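Local coordinates for L-asparagine oxygenase (Streptomyces coelicolor, PDB 2OG5), which catalyses the iron(II)- and 2-oxoglutarate-dependent 3-hydroxylation of L-asparagine to (2S,3S)-3-hydroxyasparagine, a building block of the calcium-dependent lipopeptide antibiotic, at residues Q156-V161 and R325-T330; G172-T177 and R313-P318. All blocks are in the same frame, centred on the assembly; numbering follows the deposited sequence.

Contact 1: residues Q156-V161 and R325-T330; sequences QDVVPV and RWLQRT
D157 and the pair W326 and Q328 mark the tight side of this antiparallel strand pairing. D157 OD1 takes two hydrogen bonds of quite different geometry. Q328 NE2, at 2.8 Å from D157 OD1, comes nearly end-on to the C-O bond, with amide and carboxylate almost coplanar. W326 NE1, 2.9 Å from the same OD1, reaches it from above the carboxylate plane, while the oxygen itself stays in the plane of the indole at its edge. D157 OD2 is held by S121, so both carboxylate oxygens are occupied and the group has little freedom to rotate. V159 CG1 lies alongside the indole, 3.4 Å from W326 CD1.

Between the strands run backbone bonds in the regular antiparallel pattern: V158 and L327 form one hydrogen-bonded pair, Q156 and R329 the next, with D157 and Q328 as the non-hydrogen-bonded pair between them. The other face of the sheet carries V158, L327, Q156 and R329. Its looser end is at V158, where V158 CB rests 3.9 Å from L327 CB and V158 CG1 lies 4.0 Å from R325 NH1; V158 and R325 are both partly exposed. The Q156-R329 end is buried and tighter. The R329 chain is extended to CD and then turns at chi3 (66°), bringing NH2 to 2.7 Å from Q156 OE1, in the guanidinium plane and with an N-H...O angle of 169°. The Q156 amide is turned 70° from that plane, and its NE2 is hydrogen-bonded to A153 O.

R329, in the strand, binds the asparagine substrate, and R325, just before the strand begins, binds 2-oxoglutarate. E149 and E181, also asparagine-binding residues, are only long, weak ion partners of R329. Q156 OE1 is thus a neutral second-shell acceptor that helps set the orientation of the R329 guanidinium.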
ATOM      1  N   GLN A 156       2.549  -0.578  -9.717  1.00 19.03           N
ATOM      2  CA  GLN A 156       3.088  -1.943  -9.681  1.00 19.58           C
ATOM      3  C   GLN A 156       1.956  -2.957  -9.621  1.00 19.36           C
ATOM      4  O   GLN A 156       0.963  -2.753  -8.921  1.00 19.89           O
ATOM      5  CB  GLN A 156       4.003  -2.107  -8.458  1.00 20.04           C
ATOM      6  CG  GLN A 156       5.077  -1.014  -8.385  1.00 20.65           C
ATOM      7  CD  GLN A 156       5.970  -1.067  -7.161  1.00 22.31           C
ATOM      8  OE1 GLN A 156       5.875  -1.973  -6.326  1.00 23.54           O
ATOM      9  NE2 GLN A 156       6.837  -0.065  -7.040  1.00 21.09           N
ATOM     10  N   ASP A 157       2.114  -4.062 -10.339  1.00 19.56           N
ATOM     11  CA  ASP A 157       1.086  -5.091 -10.372  1.00 19.93           C
ATOM     12  C   ASP A 157       1.220  -6.041  -9.199  1.00 19.93           C
ATOM     13  O   ASP A 157       2.335  -6.418  -8.796  1.00 20.22           O
ATOM     14  CB  ASP A 157       1.155  -5.898 -11.671  1.00 19.90           C
ATOM     15  CG  ASP A 157       0.784  -5.082 -12.891  1.00 20.82           C
ATOM     16  OD1 ASP A 157      -0.179  -4.304 -12.826  1.00 19.58           O
ATOM     17  OD2 ASP A 157       1.440  -5.233 -13.945  1.00 23.02           O
ATOM     18  N   VAL A 158       0.075  -6.415  -8.635  1.00 19.71           N
ATOM     19  CA  VAL A 158       0.013  -7.465  -7.624  1.00 20.29           C
ATOM     20  C   VAL A 158      -0.758  -8.623  -8.264  1.00 20.42           C
ATOM     21  O   VAL A 158      -1.992  -8.571  -8.384  1.00 21.00           O
ATOM     22  CB  VAL A 158      -0.653  -6.960  -6.343  1.00 19.65           C
ATOM     23  CG1 VAL A 158      -0.624  -8.035  -5.260  1.00 20.72           C
ATOM     24  CG2 VAL A 158       0.044  -5.683  -5.847  1.00 19.99           C
ATOM     25  N   VAL A 159      -0.020  -9.641  -8.726  1.00 20.44           N
ATOM     26  CA  VAL A 159      -0.565 -10.761  -9.500  1.00 20.80           C
ATOM     27  C   VAL A 159       0.216 -12.022  -9.167  1.00 21.25           C
ATOM     28  O   VAL A 159       1.429 -11.956  -8.954  1.00 21.63           O
ATOM     29  CB  VAL A 159      -0.490 -10.504 -11.027  1.00 20.85           C
ATOM     30  CG1 VAL A 159      -1.356  -9.310 -11.418  1.00 20.98           C
ATOM     31  CG2 VAL A 159       0.958 -10.272 -11.483  1.00 21.75           C
ATOM     32  N   PRO A 160      -0.466 -13.174  -9.104  1.00 20.92           N
ATOM     33  CA  PRO A 160       0.259 -14.398  -8.758  1.00 21.08           C
ATOM     34  C   PRO A 160       1.084 -14.933  -9.919  1.00 21.27           C
ATOM     35  O   PRO A 160       0.615 -14.931 -11.051  1.00 21.53           O
ATOM     36  CB  PRO A 160      -0.869 -15.368  -8.403  1.00 20.79           C
ATOM     37  CG  PRO A 160      -2.022 -14.919  -9.245  1.00 21.25           C
ATOM     38  CD  PRO A 160      -1.909 -13.418  -9.305  1.00 21.11           C
ATOM     39  N   VAL A 161       2.296 -15.413  -9.626  1.00 21.41           N
ATOM     40  CA  VAL A 161       3.216 -15.904 -10.648  1.00 21.96           C
ATOM     41  C   VAL A 161       3.572 -17.369 -10.380  1.00 21.88           C
ATOM     42  O   VAL A 161       3.958 -17.702  -9.255  1.00 21.58           O
ATOM     43  CB  VAL A 161       4.510 -15.081 -10.640  1.00 21.85           C
ATOM     44  CG1 VAL A 161       5.490 -15.593 -11.680  1.00 21.58           C
ATOM     45  CG2 VAL A 161       4.205 -13.594 -10.879  1.00 22.04           C
ATOM     46  N   ARG A 325      -6.767 -12.769  -9.575  1.00 18.65           N
ATOM     47  CA  ARG A 325      -6.663 -11.512  -8.833  0.50 19.09           C
ATOM     48  C   ARG A 325      -5.631 -10.573  -9.445  1.00 19.06           C
ATOM     49  O   ARG A 325      -4.509 -10.984  -9.687  1.00 18.77           O
ATOM     50  CB  ARG A 325      -6.239 -11.867  -7.400  0.50 19.28           C
ATOM     51  CG  ARG A 325      -6.247 -10.749  -6.372  0.50 19.30           C
ATOM     52  CD  ARG A 325      -5.846 -11.339  -5.012  0.50 19.33           C
ATOM     53  NE  ARG A 325      -6.037 -10.453  -3.861  0.50 20.62           N
ATOM     54  CZ  ARG A 325      -5.072  -9.766  -3.255  0.50 20.20           C
ATOM     55  NH1 ARG A 325      -3.818  -9.798  -3.695  0.50 20.94           N
ATOM     56  NH2 ARG A 325      -5.365  -9.021  -2.209  0.50 21.02           N
ATOM     57  N   TRP A 326      -6.004  -9.312  -9.649  1.00 19.07           N
ATOM     58  CA  TRP A 326      -5.103  -8.303 -10.211  1.00 19.04           C
ATOM     59  C   TRP A 326      -5.343  -6.992  -9.475  1.00 19.08           C
ATOM     60  O   TRP A 326      -6.413  -6.385  -9.632  1.00 18.39           O
ATOM     61  CB  TRP A 326      -5.375  -8.112 -11.706  1.00 19.54           C
ATOM     62  CG  TRP A 326      -4.386  -7.248 -12.449  1.00 19.20           C
ATOM     63  CD1 TRP A 326      -3.320  -6.553 -11.927  1.00 20.03           C
ATOM     64  CD2 TRP A 326      -4.392  -6.961 -13.854  1.00 19.58           C
ATOM     65  NE1 TRP A 326      -2.665  -5.884 -12.920  1.00 19.91           N
ATOM     66  CE2 TRP A 326      -3.299  -6.109 -14.111  1.00 19.70           C
ATOM     67  CE3 TRP A 326      -5.202  -7.359 -14.926  1.00 20.33           C
ATOM     68  CZ2 TRP A 326      -2.996  -5.645 -15.387  1.00 20.36           C
ATOM     69  CZ3 TRP A 326      -4.899  -6.885 -16.205  1.00 20.31           C
ATOM     70  CH2 TRP A 326      -3.805  -6.037 -16.416  1.00 20.42           C
ATOM     71  N   LEU A 327      -4.377  -6.575  -8.660  1.00 18.78           N
ATOM     72  CA  LEU A 327      -4.385  -5.227  -8.079  1.00 19.18           C
ATOM     73  C   LEU A 327      -3.250  -4.438  -8.693  1.00 19.21           C
ATOM     74  O   LEU A 327      -2.265  -5.008  -9.154  1.00 19.33           O
ATOM     75  CB  LEU A 327      -4.187  -5.233  -6.559  1.00 19.47           C
ATOM     76  CG  LEU A 327      -4.872  -6.302  -5.731  1.00 20.56           C
ATOM     77  CD1 LEU A 327      -4.517  -6.165  -4.248  1.00 21.76           C
ATOM     78  CD2 LEU A 327      -6.388  -6.282  -5.923  1.00 21.59           C
ATOM     79  N   GLN A 328      -3.387  -3.116  -8.690  1.00 19.28           N
ATOM     80  CA  GLN A 328      -2.248  -2.237  -8.937  1.00 18.98           C
ATOM     81  C   GLN A 328      -1.992  -1.393  -7.689  1.00 19.01           C
ATOM     82  O   GLN A 328      -2.923  -0.989  -6.987  1.00 19.49           O
ATOM     83  CB  GLN A 328      -2.454  -1.398 -10.194  1.00 19.24           C
ATOM     84  CG  GLN A 328      -2.358  -2.287 -11.432  1.00 19.44           C
ATOM     85  CD  GLN A 328      -2.426  -1.559 -12.751  1.00 19.83           C
ATOM     86  OE1 GLN A 328      -3.157  -0.570 -12.908  1.00 20.18           O
ATOM     87  NE2 GLN A 328      -1.687  -2.073 -13.731  1.00 20.62           N
ATOM     88  N   ARG A 329      -0.710  -1.186  -7.407  1.00 18.77           N
ATOM     89  CA  ARG A 329      -0.268  -0.596  -6.169  1.00 18.87           C
ATOM     90  C   ARG A 329       0.586   0.636  -6.428  1.00 18.42           C
ATOM     91  O   ARG A 329       1.476   0.630  -7.275  1.00 18.38           O
ATOM     92  CB  ARG A 329       0.557  -1.613  -5.383  1.00 19.37           C
ATOM     93  CG  ARG A 329       0.973  -1.114  -4.008  1.00 20.08           C
ATOM     94  CD  ARG A 329       1.757  -2.150  -3.280  1.00 21.88           C
ATOM     95  NE  ARG A 329       3.029  -2.399  -3.935  1.00 23.49           N
ATOM     96  CZ  ARG A 329       3.850  -3.392  -3.621  1.00 25.70           C
ATOM     97  NH1 ARG A 329       3.536  -4.250  -2.667  1.00 27.76           N
ATOM     98  NH2 ARG A 329       4.983  -3.536  -4.294  1.00 26.09           N
ATOM     99  N   THR A 330       0.322   1.685  -5.650  1.00 17.95           N
ATOM    100  CA  THR A 330       1.155   2.876  -5.623  1.00 17.71           C
ATOM    101  C   THR A 330       1.392   3.313  -4.184  1.00 17.68           C
ATOM    102  O   THR A 330       0.479   3.291  -3.358  1.00 18.15           O
ATOM    103  CB  THR A 330       0.508   4.013  -6.407  1.00 17.73           C
ATOM    104  OG1 THR A 330       0.476   3.633  -7.777  1.00 17.71           O
ATOM    105  CG2 THR A 330       1.272   5.319  -6.262  1.00 18.38           C
TER

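Contact 2: residues G172-T177 and R313-P318; sequences GSTLLT and RTEFTP
Two bends in the R313 chain, chi2 at -135° and chi3 at -34°, fold its guanidinium back over the loop that leads into strand 176-179, where NH1 donates to T174 O at 2.8 Å. The donor lies above that carbonyl plane. The same NH1 also bonds T314 O within its own segment, and a water joins R313 NH2 to T174 O. L176 CB and F316 CE2 lie on opposite faces of the guanidinium, both toward the rim, F316 CE2 3.6 Å from its plane, so the flat group is flanked on both sides.

For F316, chi1 of 67° puts CG between the backbone N and carbonyl carbon and turns the ring toward S173, whose CB makes a CH-pi contact over one face, 3.9 Å from the ring centroid. F316 N donates to S173 O at 2.9 Å, and S173 OG packs 3.5 Å from P318 CD. A second water bridges S173 OG and F316 O. Nearer the solvent a third links L175 N to E315 OE2, while E315 OE1 forms a salt bridge with R204.

L176 and R313 close a single antiparallel hydrogen-bonded pair, L176 N to R313 O and R313 N to L176 O, where strands 176-179 and 309-313 meet. Strand 176-179 is one of the two edge strands of its four-stranded sheet and runs on to the metal ligand H179; beyond R313 the 313-318 segment leaves strand 309-313 as a loop toward strand 326-333.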
ATOM      1  N   GLY A 172       3.275 -13.888  -4.700  1.00 24.48           N
ATOM      2  CA  GLY A 172       2.952 -15.085  -3.924  1.00 24.55           C
ATOM      3  C   GLY A 172       1.461 -15.323  -3.770  1.00 24.34           C
ATOM      4  O   GLY A 172       0.634 -14.456  -4.071  1.00 24.13           O
ATOM      5  N   SER A 173       1.127 -16.526  -3.320  1.00 24.05           N
ATOM      6  CA  SER A 173      -0.263 -16.870  -3.007  1.00 23.99           C
ATOM      7  C   SER A 173      -0.409 -17.684  -1.717  1.00 24.13           C
ATOM      8  O   SER A 173      -1.507 -18.104  -1.361  1.00 25.47           O
ATOM      9  CB  SER A 173      -0.880 -17.591  -4.205  1.00 24.05           C
ATOM     10  OG  SER A 173      -0.026 -18.629  -4.651  1.00 23.71           O
ATOM     11  N   THR A 174       0.696 -17.904  -1.016  1.00 23.92           N
ATOM     12  CA  THR A 174       0.662 -18.437   0.329  1.00 23.83           C
ATOM     13  C   THR A 174       0.303 -17.286   1.270  1.00 23.31           C
ATOM     14  O   THR A 174       0.333 -16.123   0.881  1.00 23.01           O
ATOM     15  CB  THR A 174       2.018 -19.043   0.716  1.00 24.64           C
ATOM     16  OG1 THR A 174       1.897 -19.731   1.968  1.00 27.56           O
ATOM     17  CG2 THR A 174       3.070 -17.965   0.825  1.00 23.83           C
ATOM     18  N   LEU A 175      -0.044 -17.603   2.505  1.00 23.11           N
ATOM     19  CA  LEU A 175      -0.363 -16.564   3.472  1.00 22.99           C
ATOM     20  C   LEU A 175       0.768 -15.533   3.546  1.00 22.47           C
ATOM     21  O   LEU A 175       1.937 -15.891   3.749  1.00 23.06           O
ATOM     22  CB  LEU A 175      -0.635 -17.180   4.844  1.00 23.06           C
ATOM     23  CG  LEU A 175      -1.130 -16.201   5.913  1.00 23.87           C
ATOM     24  CD1 LEU A 175      -2.059 -16.896   6.893  1.00 25.78           C
ATOM     25  CD2 LEU A 175       0.029 -15.552   6.646  1.00 23.83           C
ATOM     26  N   LEU A 176       0.403 -14.261   3.375  1.00 21.98           N
ATOM     27  CA  LEU A 176       1.339 -13.150   3.425  1.00 21.86           C
ATOM     28  C   LEU A 176       1.270 -12.570   4.829  1.00 21.69           C
ATOM     29  O   LEU A 176       0.250 -12.005   5.230  1.00 22.23           O
ATOM     30  CB  LEU A 176       0.950 -12.094   2.401  1.00 21.85           C
ATOM     31  CG  LEU A 176       1.807 -10.834   2.351  1.00 22.59           C
ATOM     32  CD1 LEU A 176       3.229 -11.158   1.898  1.00 24.53           C
ATOM     33  CD2 LEU A 176       1.181  -9.787   1.440  1.00 22.37           C
ATOM     34  N   THR A 177       2.354 -12.735   5.583  0.50 21.70           N
ATOM     35  CA  THR A 177       2.389 -12.364   7.002  0.50 21.57           C
ATOM     36  C   THR A 177       2.344 -10.843   7.188  0.50 20.94           C
ATOM     37  O   THR A 177       2.874 -10.092   6.359  0.50 20.93           O
ATOM     38  CB  THR A 177       3.636 -12.973   7.730  0.50 22.20           C
ATOM     39  OG1 THR A 177       3.842 -12.328   8.991  0.50 22.91           O
ATOM     40  CG2 THR A 177       4.888 -12.820   6.918  0.50 23.23           C
ATOM     41  N   ARG A 313      -2.247 -10.909   3.730  1.00 19.95           N
ATOM     42  CA  ARG A 313      -3.155 -11.462   2.748  1.00 20.95           C
ATOM     43  C   ARG A 313      -3.340 -12.934   3.015  1.00 20.75           C
ATOM     44  O   ARG A 313      -2.381 -13.637   3.323  1.00 21.17           O
ATOM     45  CB  ARG A 313      -2.611 -11.290   1.329  1.00 21.56           C
ATOM     46  CG  ARG A 313      -3.714 -11.393   0.280  1.00 22.49           C
ATOM     47  CD  ARG A 313      -3.361 -12.256  -0.925  1.00 23.68           C
ATOM     48  NE  ARG A 313      -1.954 -12.167  -1.282  1.00 25.57           N
ATOM     49  CZ  ARG A 313      -1.042 -13.111  -1.040  1.00 27.09           C
ATOM     50  NH1 ARG A 313      -1.367 -14.260  -0.438  1.00 27.36           N
ATOM     51  NH2 ARG A 313       0.219 -12.896  -1.392  1.00 28.14           N
ATOM     52  N   THR A 314      -4.569 -13.416   2.853  1.00 21.12           N
ATOM     53  CA  THR A 314      -4.834 -14.844   3.013  1.00 21.10           C
ATOM     54  C   THR A 314      -4.270 -15.654   1.844  1.00 21.56           C
ATOM     55  O   THR A 314      -3.999 -15.122   0.766  1.00 21.61           O
ATOM     56  CB  THR A 314      -6.340 -15.116   3.099  1.00 20.76           C
ATOM     57  OG1 THR A 314      -6.968 -14.652   1.903  1.00 21.18           O
ATOM     58  CG2 THR A 314      -6.944 -14.415   4.299  1.00 20.14           C
ATOM     59  N   GLU A 315      -4.111 -16.953   2.071  1.00 22.12           N
ATOM     60  CA  GLU A 315      -3.660 -17.888   1.048  1.00 22.61           C
ATOM     61  C   GLU A 315      -4.765 -18.147   0.025  1.00 22.15           C
ATOM     62  O   GLU A 315      -5.953 -18.152   0.369  1.00 22.25           O
ATOM     63  CB  GLU A 315      -3.239 -19.183   1.742  1.00 22.86           C
ATOM     64  CG  GLU A 315      -3.085 -20.428   0.908  1.00 24.77           C
ATOM     65  CD  GLU A 315      -2.946 -21.652   1.798  1.00 26.17           C
ATOM     66  OE1 GLU A 315      -3.918 -22.422   1.933  1.00 32.02           O
ATOM     67  OE2 GLU A 315      -1.869 -21.821   2.395  1.00 32.67           O
ATOM     68  N   PHE A 316      -4.377 -18.365  -1.225  1.00 22.18           N
ATOM     69  CA  PHE A 316      -5.317 -18.756  -2.274  1.00 22.02           C
ATOM     70  C   PHE A 316      -4.630 -19.615  -3.310  1.00 22.39           C
ATOM     71  O   PHE A 316      -3.405 -19.699  -3.331  1.00 22.17           O
ATOM     72  CB  PHE A 316      -6.015 -17.542  -2.899  1.00 22.03           C
ATOM     73  CG  PHE A 316      -5.115 -16.624  -3.681  1.00 21.98           C
ATOM     74  CD1 PHE A 316      -5.225 -16.532  -5.061  1.00 21.42           C
ATOM     75  CD2 PHE A 316      -4.196 -15.809  -3.030  1.00 22.39           C
ATOM     76  CE1 PHE A 316      -4.417 -15.677  -5.782  1.00 22.47           C
ATOM     77  CE2 PHE A 316      -3.388 -14.940  -3.750  1.00 21.89           C
ATOM     78  CZ  PHE A 316      -3.503 -14.870  -5.121  1.00 22.15           C
ATOM     79  N   THR A 317      -5.417 -20.294  -4.136  1.00 22.28           N
ATOM     80  CA  THR A 317      -4.864 -21.154  -5.174  1.00 22.21           C
ATOM     81  C   THR A 317      -5.100 -20.520  -6.535  1.00 22.04           C
ATOM     82  O   THR A 317      -6.229 -20.522  -7.028  1.00 22.45           O
ATOM     83  CB  THR A 317      -5.506 -22.549  -5.137  1.00 22.73           C
ATOM     84  OG1 THR A 317      -5.381 -23.088  -3.812  1.00 23.85           O
ATOM     85  CG2 THR A 317      -4.837 -23.481  -6.160  1.00 23.27           C
ATOM     86  N   PRO A 318      -4.048 -19.935  -7.140  1.00 22.00           N
ATOM     87  CA  PRO A 318      -4.247 -19.323  -8.452  1.00 22.32           C
ATOM     88  C   PRO A 318      -4.662 -20.308  -9.536  1.00 22.59           C
ATOM     89  O   PRO A 318      -4.296 -21.485  -9.488  1.00 22.35           O
ATOM     90  CB  PRO A 318      -2.867 -18.737  -8.783  1.00 22.38           C
ATOM     91  CG  PRO A 318      -2.209 -18.566  -7.478  1.00 22.79           C
ATOM     92  CD  PRO A 318      -2.672 -19.728  -6.656  1.00 22.20           C
TER
HETATM   93  O   HOH W   1      -0.906 -20.803  -3.638  1.00 31.49           O
HETATM   94  O   HOH W   2       2.412 -14.713  -0.322  1.00 28.47           O
HETATM   95  O   HOH W   3      -0.303 -20.302   3.585  1.00 31.95           O

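How the contacts relate
Contact 1 is the more central and the more deeply buried; contact 2 is only partly buried, with L175 and E315 exposed at its margin. They belong to different sheets: 325-330 lies in the larger mixed sheet, whereas 172-177 edges the four-stranded one. Their chemistry differs: contact 1 relies on regular strand pairing and direct side-chain bonds, contact 2 on one strand bridge, a further backbone bond from F316, arginine-to-carbonyl bonds and waters. They join where P160 CB packs 3.6 Å from P318 CG and where R325 NH1 lies 3.7 Å from R313 CD. Contact 1 thus supplies substrate and cosubstrate arginines, while contact 2 borders the metal ligand H179.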